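Side-chain contacts in glycerophosphoryl diester phosphodiesterase (Parabacteroides distasonis, PDB 3MZ2), which probably hydrolyses glycerophosphodiesters, releasing an alcohol and glycerol phosphate, on a TIM-barrel fold: residues 124-129 / 157-162; 172-175 / 181-184. One frame throughout, in Å; residues are numbered along the deposited sequence. Where two conformers were deposited one is given.

Overall arrangement
Both contacts seat an outer helix of the TIM barrel against its inner strands, and their centres lie 15 Å apart. Contact 1 sets helix 122-129 mostly against the loop residue Tyr-159, just before strand 160-164, and against Val-160 where that strand begins; contact 2 sets helix 167-176 against Phe-182 of strand 182-185. The two strands are parallel neighbours and join the contacts directly: Ile-162 O lies 3.0 Å from Glu-183 N and Ile-162 N lies 3.1 Å from Met-181 O, both probable hydrogen bonds. Along the chain contact 1 closes before contact 2 opens, strand 160-164 leading into helix 167-176. A tetraethylene glycol, probably from the crystallisation liquor, sits about 4 Å from the Tyr-159 side chain.

Contact 1. Residues 124-129 / 157-162; sequences EAIRWA and EPYVMI
Ile-126, on helix 122-129 of the TIM-barrel shell, meets Tyr-159 and Val-160 at the start of barrel strand 160-164. Its branches meet different neighbours most closely. Ile-126 CG2, anti to the backbone N, reaches Tyr-159 CE2 at 3.6 Å, the two side chains crossing at about a right angle. Ile-126 CG1, on the other branch, meets Val-160 CG2 at 4.0 Å, again crosswise. The backbone carbonyl of Ile-126 also takes part: its O comes to the ring edge of Tyr-159, near the ring plane, 3.3 Å from CE2. One turn on, Ala-129 points its methyl toward residues 157-162, Ala-129 CB lying 4.4 Å from Tyr-159 CD2, a looser touch. With its CG between the backbone N and the carbonyl carbon (chi1 55°), the Tyr-159 ring is carried across to Ile-126. A serine here would probably leave Ile-126 CG2 and the Ala-129 methyl without their aromatic cover and open a gap beside the helix end. Leu-135 of the intervening strand 135-137 packs on both Ile-126 and Ala-129, while Ile-151 of helix 144-153 adjoins Val-160. At the far end of the tyrosine, Tyr-159 OH lies 4.1 Å from Ile-126 CG2.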
ATOM      1  N   GLU A 124      14.098  17.239  -6.256  1.00 15.69           N
ATOM      2  CA  GLU A 124      14.491  17.684  -7.608  0.50 16.66           C
ATOM      3  C   GLU A 124      13.270  17.800  -8.513  1.00 15.49           C
ATOM      4  O   GLU A 124      13.169  18.758  -9.303  1.00 15.42           O
ATOM      5  CB  GLU A 124      15.500  16.732  -8.256  0.50 17.79           C
ATOM      6  CG  GLU A 124      15.789  17.013  -9.735  0.50 19.92           C
ATOM      7  CD  GLU A 124      16.701  15.970 -10.342  0.50 24.33           C
ATOM      8  OE1 GLU A 124      16.842  14.886  -9.737  0.50 27.01           O
ATOM      9  OE2 GLU A 124      17.277  16.243 -11.412  0.50 27.61           O
ATOM     10  N   ALA A 125      12.330  16.845  -8.391  1.00 13.54           N
ATOM     11  CA  ALA A 125      11.160  16.858  -9.227  1.00 13.34           C
ATOM     12  C   ALA A 125      10.234  18.026  -8.897  1.00 13.24           C
ATOM     13  O   ALA A 125       9.700  18.688  -9.800  1.00 12.87           O
ATOM     14  CB  ALA A 125      10.407  15.507  -9.097  1.00 12.19           C
ATOM     15  N   ILE A 126      10.062  18.292  -7.612  1.00 13.75           N
ATOM     16  CA  ILE A 126       9.214  19.384  -7.159  1.00 13.94           C
ATOM     17  C   ILE A 126       9.797  20.724  -7.642  1.00 14.45           C
ATOM     18  O   ILE A 126       9.066  21.564  -8.179  1.00 15.99           O
ATOM     19  CB  ILE A 126       9.056  19.364  -5.608  1.00 13.95           C
ATOM     20  CG1 ILE A 126       8.188  18.202  -5.146  1.00 14.43           C
ATOM     21  CG2 ILE A 126       8.429  20.675  -5.036  1.00 13.87           C
ATOM     22  CD1 ILE A 126       8.216  18.043  -3.669  1.00 12.48           C
ATOM     23  N   ARG A 127      11.100  20.929  -7.452  1.00 14.65           N
ATOM     24  CA  ARG A 127      11.764  22.168  -7.879  0.50 15.78           C
ATOM     25  C   ARG A 127      11.609  22.404  -9.380  1.00 15.29           C
ATOM     26  O   ARG A 127      11.342  23.521  -9.833  1.00 15.03           O
ATOM     27  CB  ARG A 127      13.251  22.142  -7.514  0.50 16.60           C
ATOM     28  CG  ARG A 127      13.526  22.245  -6.010  0.50 19.68           C
ATOM     29  CD  ARG A 127      14.977  22.715  -5.727  0.50 24.20           C
ATOM     30  NE  ARG A 127      15.285  23.927  -6.470  0.50 27.65           N
ATOM     31  CZ  ARG A 127      16.501  24.259  -6.885  0.50 30.49           C
ATOM     32  NH1 ARG A 127      17.531  23.475  -6.596  0.50 31.32           N
ATOM     33  NH2 ARG A 127      16.684  25.384  -7.572  0.50 30.96           N
ATOM     34  N   TRP A 128      11.737  21.338 -10.150  1.00 13.53           N
ATOM     35  CA  TRP A 128      11.552  21.387 -11.605  1.00 14.17           C
ATOM     36  C   TRP A 128      10.115  21.618 -12.029  1.00 14.00           C
ATOM     37  O   TRP A 128       9.841  22.321 -12.977  1.00 13.45           O
ATOM     38  CB  TRP A 128      12.034  20.070 -12.198  1.00 14.76           C
ATOM     39  CG  TRP A 128      11.746  19.951 -13.670  1.00 17.56           C
ATOM     40  CD1 TRP A 128      12.493  20.481 -14.702  1.00 19.63           C
ATOM     41  CD2 TRP A 128      10.623  19.327 -14.269  1.00 16.50           C
ATOM     42  NE1 TRP A 128      11.894  20.194 -15.910  1.00 20.55           N
ATOM     43  CE2 TRP A 128      10.737  19.499 -15.667  1.00 17.58           C
ATOM     44  CE3 TRP A 128       9.512  18.628 -13.767  1.00 19.90           C
ATOM     45  CZ2 TRP A 128       9.787  18.958 -16.574  1.00 19.43           C
ATOM     46  CZ3 TRP A 128       8.552  18.129 -14.674  1.00 17.53           C
ATOM     47  CH2 TRP A 128       8.704  18.313 -16.049  1.00 17.97           C
ATOM     48  N   ALA A 129       9.181  21.042 -11.301  1.00 12.30           N
ATOM     49  CA  ALA A 129       7.782  21.089 -11.714  1.00 13.54           C
ATOM     50  C   ALA A 129       7.174  22.496 -11.583  1.00 13.87           C
ATOM     51  O   ALA A 129       6.229  22.825 -12.300  1.00 14.23           O
ATOM     52  CB  ALA A 129       6.969  20.069 -10.920  1.00 11.26           C
ATOM     53  N   GLU A 157       1.751  23.519  -2.477  1.00 11.56           N
ATOM     54  CA  GLU A 157       0.333  23.145  -2.707  1.00 11.69           C
ATOM     55  C   GLU A 157      -0.215  23.393  -4.089  1.00 11.05           C
ATOM     56  O   GLU A 157      -1.071  22.604  -4.545  1.00 12.84           O
ATOM     57  CB  GLU A 157      -0.596  23.801  -1.713  1.00 11.88           C
ATOM     58  CG  GLU A 157      -0.229  23.577  -0.211  1.00 12.98           C
ATOM     59  CD  GLU A 157       0.578  24.715   0.411  1.00 13.92           C
ATOM     60  OE1 GLU A 157       1.397  25.361  -0.292  1.00 13.97           O
ATOM     61  OE2 GLU A 157       0.403  24.967   1.634  1.00 14.99           O
ATOM     62  N   PRO A 158       0.221  24.482  -4.763  1.00 12.24           N
ATOM     63  CA  PRO A 158      -0.321  24.683  -6.119  1.00 12.41           C
ATOM     64  C   PRO A 158       0.170  23.733  -7.203  1.00 12.87           C
ATOM     65  O   PRO A 158      -0.314  23.798  -8.343  1.00 13.64           O
ATOM     66  CB  PRO A 158       0.139  26.116  -6.467  1.00 13.04           C
ATOM     67  CG  PRO A 158       0.371  26.777  -5.131  1.00 13.94           C
ATOM     68  CD  PRO A 158       0.876  25.697  -4.233  1.00 12.44           C
ATOM     69  N   TYR A 159       1.162  22.894  -6.908  1.00 12.91           N
ATOM     70  CA  TYR A 159       1.753  22.043  -7.931  1.00 13.65           C
ATOM     71  C   TYR A 159       2.123  20.637  -7.465  1.00 13.57           C
ATOM     72  O   TYR A 159       2.735  19.888  -8.223  1.00 13.64           O
ATOM     73  CB  TYR A 159       2.943  22.702  -8.653  1.00 15.81           C
ATOM     74  CG  TYR A 159       4.058  23.193  -7.774  1.00 13.30           C
ATOM     75  CD1 TYR A 159       3.971  24.440  -7.118  1.00 14.34           C
ATOM     76  CD2 TYR A 159       5.295  22.504  -7.711  1.00 14.89           C
ATOM     77  CE1 TYR A 159       5.002  24.890  -6.318  1.00 15.54           C
ATOM     78  CE2 TYR A 159       6.328  22.974  -6.934  1.00 14.57           C
ATOM     79  CZ  TYR A 159       6.182  24.138  -6.220  1.00 15.50           C
ATOM     80  OH  TYR A 159       7.231  24.592  -5.464  1.00 18.68           O
ATOM     81  N   VAL A 160       1.773  20.276  -6.245  1.00 13.12           N
ATOM     82  CA  VAL A 160       2.024  18.901  -5.760  1.00 12.52           C
ATOM     83  C   VAL A 160       0.738  18.423  -5.095  1.00 12.15           C
ATOM     84  O   VAL A 160       0.361  18.924  -4.028  1.00 13.01           O
ATOM     85  CB  VAL A 160       3.217  18.841  -4.788  1.00 12.34           C
ATOM     86  CG1 VAL A 160       3.523  17.354  -4.368  1.00 12.57           C
ATOM     87  CG2 VAL A 160       4.461  19.524  -5.349  1.00 13.95           C
HETATM   88  N   MSE A 161       0.043  17.489  -5.744  1.00 11.16           N
HETATM   89  CA  MSE A 161      -1.234  16.940  -5.267  1.00 11.59           C
HETATM   90  C   MSE A 161      -0.976  15.629  -4.556  1.00 11.58           C
HETATM   91  O   MSE A 161       0.075  14.996  -4.790  1.00 13.25           O
HETATM   92  CB  MSE A 161      -2.217  16.679  -6.426  1.00 12.10           C
HETATM   93  CG  MSE A 161      -2.665  17.939  -7.067  1.00 13.59           C
HETATM   94 SE   MSE A 161      -3.513  17.652  -8.804  0.75 13.88          SE
HETATM   95  CE  MSE A 161      -5.029  16.511  -8.300  1.00 11.57           C
ATOM     96  N   ILE A 162      -1.942  15.201  -3.759  1.00 11.41           N
ATOM     97  CA  ILE A 162      -1.799  13.959  -2.964  1.00 11.75           C
ATOM     98  C   ILE A 162      -2.874  12.961  -3.387  1.00 12.25           C
ATOM     99  O   ILE A 162      -4.034  13.304  -3.437  1.00 10.96           O
ATOM    100  CB  ILE A 162      -1.936  14.257  -1.458  1.00 11.65           C
ATOM    101  CG1 ILE A 162      -0.909  15.326  -1.032  1.00 14.45           C
ATOM    102  CG2 ILE A 162      -1.743  12.951  -0.623  1.00 13.56           C
ATOM    103  CD1 ILE A 162      -1.250  16.031   0.324  1.00 14.78           C
TER

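Contact 2. Residues 172-175 / 181-184; sequences FFYE and MFEA
Helix 167-176 packs over strand 182-185 with Tyr-174 and Met-181 as the closest backbone pair, their CA atoms 8.5 Å apart. The side chain of Phe-182 fills the space between helix and strand. The two elements are the second and third of a beta-alpha-beta unit that begins with strand 160-164, the repeating right-handed crossover of the TIM barrel. Phe-182 points toward the helix, its CG anti to its own carbonyl carbon (chi1 -61°), and enters with the outer edge of its ring. On one flank Phe-182 CE1 lies 3.6 Å from Phe-173 CB; on the other Phe-182 CE2 lies 4.0 Å from Tyr-174 CB. Between them Phe-182 CZ approaches the helix backbone, 3.9 Å from Tyr-174 N. Phe-173 CB and Tyr-174 N both lie near the plane of the Phe-182 ring, which thus meets the helix edge-on. The helix aromatics contribute mainly their CB atoms, and their rings lead away from the strand segment. That of Phe-173 has Phe-172 CD2 above its centre on one face, and the Phe-173 side chain also packs against Ile-162 of the neighbouring strand and Ala-148 of helix 144-153. The side chain of Tyr-174 leans on Ile-200 and Pro-201. With no hydrogen bond between the two segments, the contact of residues 172-175 with 181-184 is held by apolar packing, not by directed bonds.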
ATOM      1  N   PHE A 172      -7.374  13.316   6.998  1.00 15.15           N
ATOM      2  CA  PHE A 172      -6.094  13.481   7.659  1.00 15.80           C
ATOM      3  C   PHE A 172      -5.321  14.644   7.029  1.00 15.08           C
ATOM      4  O   PHE A 172      -4.876  15.580   7.724  1.00 15.99           O
ATOM      5  CB  PHE A 172      -5.217  12.230   7.526  1.00 16.53           C
ATOM      6  CG  PHE A 172      -3.805  12.458   8.003  1.00 18.94           C
ATOM      7  CD1 PHE A 172      -3.499  12.427   9.373  1.00 25.22           C
ATOM      8  CD2 PHE A 172      -2.784  12.763   7.095  1.00 20.76           C
ATOM      9  CE1 PHE A 172      -2.207  12.675   9.809  1.00 25.66           C
ATOM     10  CE2 PHE A 172      -1.502  13.018   7.538  1.00 23.88           C
ATOM     11  CZ  PHE A 172      -1.213  12.955   8.894  1.00 24.58           C
ATOM     12  N   PHE A 173      -5.154  14.593   5.697  1.00 14.19           N
ATOM     13  CA  PHE A 173      -4.394  15.624   5.012  1.00 13.14           C
ATOM     14  C   PHE A 173      -5.102  16.974   5.035  1.00 12.80           C
ATOM     15  O   PHE A 173      -4.457  18.013   5.269  1.00 13.45           O
ATOM     16  CB  PHE A 173      -4.123  15.233   3.559  1.00 12.83           C
ATOM     17  CG  PHE A 173      -3.080  14.190   3.408  1.00 11.80           C
ATOM     18  CD1 PHE A 173      -1.738  14.507   3.593  1.00 13.77           C
ATOM     19  CD2 PHE A 173      -3.427  12.876   3.101  1.00 13.74           C
ATOM     20  CE1 PHE A 173      -0.741  13.518   3.420  1.00 16.25           C
ATOM     21  CE2 PHE A 173      -2.414  11.897   2.928  1.00 14.57           C
ATOM     22  CZ  PHE A 173      -1.095  12.234   3.101  1.00 15.39           C
ATOM     23  N   TYR A 174      -6.421  16.977   4.775  1.00 13.17           N
ATOM     24  CA  TYR A 174      -7.158  18.240   4.616  1.00 13.07           C
ATOM     25  C   TYR A 174      -7.188  19.065   5.947  1.00 14.18           C
ATOM     26  O   TYR A 174      -7.046  20.280   5.923  1.00 13.95           O
ATOM     27  CB  TYR A 174      -8.569  17.962   4.082  1.00 13.20           C
ATOM     28  CG  TYR A 174      -9.375  19.210   3.941  1.00 10.50           C
ATOM     29  CD1 TYR A 174      -9.153  20.098   2.920  1.00 12.79           C
ATOM     30  CD2 TYR A 174     -10.344  19.538   4.894  1.00 13.10           C
ATOM     31  CE1 TYR A 174      -9.905  21.291   2.826  1.00 12.85           C
ATOM     32  CE2 TYR A 174     -11.059  20.713   4.791  1.00 13.42           C
ATOM     33  CZ  TYR A 174     -10.842  21.563   3.772  1.00 13.76           C
ATOM     34  OH  TYR A 174     -11.533  22.751   3.710  1.00 16.26           O
ATOM     35  N   GLU A 175      -7.330  18.377   7.066  1.00 15.62           N
ATOM     36  CA  GLU A 175      -7.331  18.984   8.393  1.00 17.96           C
ATOM     37  C   GLU A 175      -5.937  19.542   8.692  1.00 17.42           C
ATOM     38  O   GLU A 175      -5.845  20.588   9.330  1.00 20.72           O
ATOM     39  CB  GLU A 175      -7.832  17.996   9.462  1.00 17.65           C
ATOM     40  CG  GLU A 175      -9.347  17.718   9.264  1.00 20.98           C
ATOM     41  CD  GLU A 175     -10.027  16.956  10.366  1.00 24.09           C
ATOM     42  OE1 GLU A 175      -9.308  16.431  11.232  1.00 23.50           O
ATOM     43  OE2 GLU A 175     -11.304  16.886  10.319  1.00 21.92           O
HETATM   44  N   MSE A 181      -4.648  19.873  -2.583  1.00 11.00           N
HETATM   45  CA  MSE A 181      -5.503  19.369  -3.659  1.00 11.56           C
HETATM   46  C   MSE A 181      -5.291  17.872  -3.770  1.00 11.13           C
HETATM   47  O   MSE A 181      -4.149  17.423  -3.678  1.00 12.24           O
HETATM   48  CB  MSE A 181      -5.152  20.081  -4.943  1.00 12.57           C
HETATM   49  CG  MSE A 181      -5.859  19.708  -6.213  1.00 14.15           C
HETATM   50 SE   MSE A 181      -7.540  20.691  -6.353  0.75 13.25          SE
HETATM   51  CE  MSE A 181      -8.543  19.298  -7.239  1.00 15.16           C
ATOM     52  N   PHE A 182      -6.365  17.123  -4.029  1.00 10.33           N
ATOM     53  CA  PHE A 182      -6.313  15.680  -4.031  1.00 11.28           C
ATOM     54  C   PHE A 182      -6.620  15.040  -5.377  1.00 11.40           C
ATOM     55  O   PHE A 182      -7.513  15.526  -6.111  1.00 13.05           O
ATOM     56  CB  PHE A 182      -7.319  15.145  -3.006  1.00 11.83           C
ATOM     57  CG  PHE A 182      -7.012  15.592  -1.621  1.00 10.68           C
ATOM     58  CD1 PHE A 182      -5.879  15.127  -0.978  1.00 11.40           C
ATOM     59  CD2 PHE A 182      -7.825  16.505  -0.985  1.00 12.96           C
ATOM     60  CE1 PHE A 182      -5.564  15.567   0.292  1.00 13.37           C
ATOM     61  CE2 PHE A 182      -7.518  16.982   0.296  1.00 13.15           C
ATOM     62  CZ  PHE A 182      -6.423  16.487   0.956  1.00 13.45           C
ATOM     63  N   GLU A 183      -5.939  13.915  -5.632  1.00 10.79           N
ATOM     64  CA  GLU A 183      -6.466  12.908  -6.563  1.00 10.19           C
ATOM     65  C   GLU A 183      -7.135  11.846  -5.661  1.00 11.49           C
ATOM     66  O   GLU A 183      -6.474  11.194  -4.895  1.00 12.12           O
ATOM     67  CB  GLU A 183      -5.366  12.270  -7.416  1.00 11.32           C
ATOM     68  CG  GLU A 183      -5.952  11.161  -8.275  1.00 12.08           C
ATOM     69  CD  GLU A 183      -4.944  10.388  -9.055  1.00 14.80           C
ATOM     70  OE1 GLU A 183      -4.211  11.021  -9.861  1.00 14.41           O
ATOM     71  OE2 GLU A 183      -4.973   9.148  -8.904  1.00 15.85           O
ATOM     72  N   ALA A 184      -8.444  11.767  -5.705  1.00 11.04           N
ATOM     73  CA  ALA A 184      -9.205  10.856  -4.845  1.00 11.49           C
ATOM     74  C   ALA A 184      -9.732   9.665  -5.627  1.00 12.11           C
ATOM     75  O   ALA A 184     -10.265   9.828  -6.693  1.00 11.91           O
ATOM     76  CB  ALA A 184     -10.376  11.625  -4.193  1.00 11.77           C
TER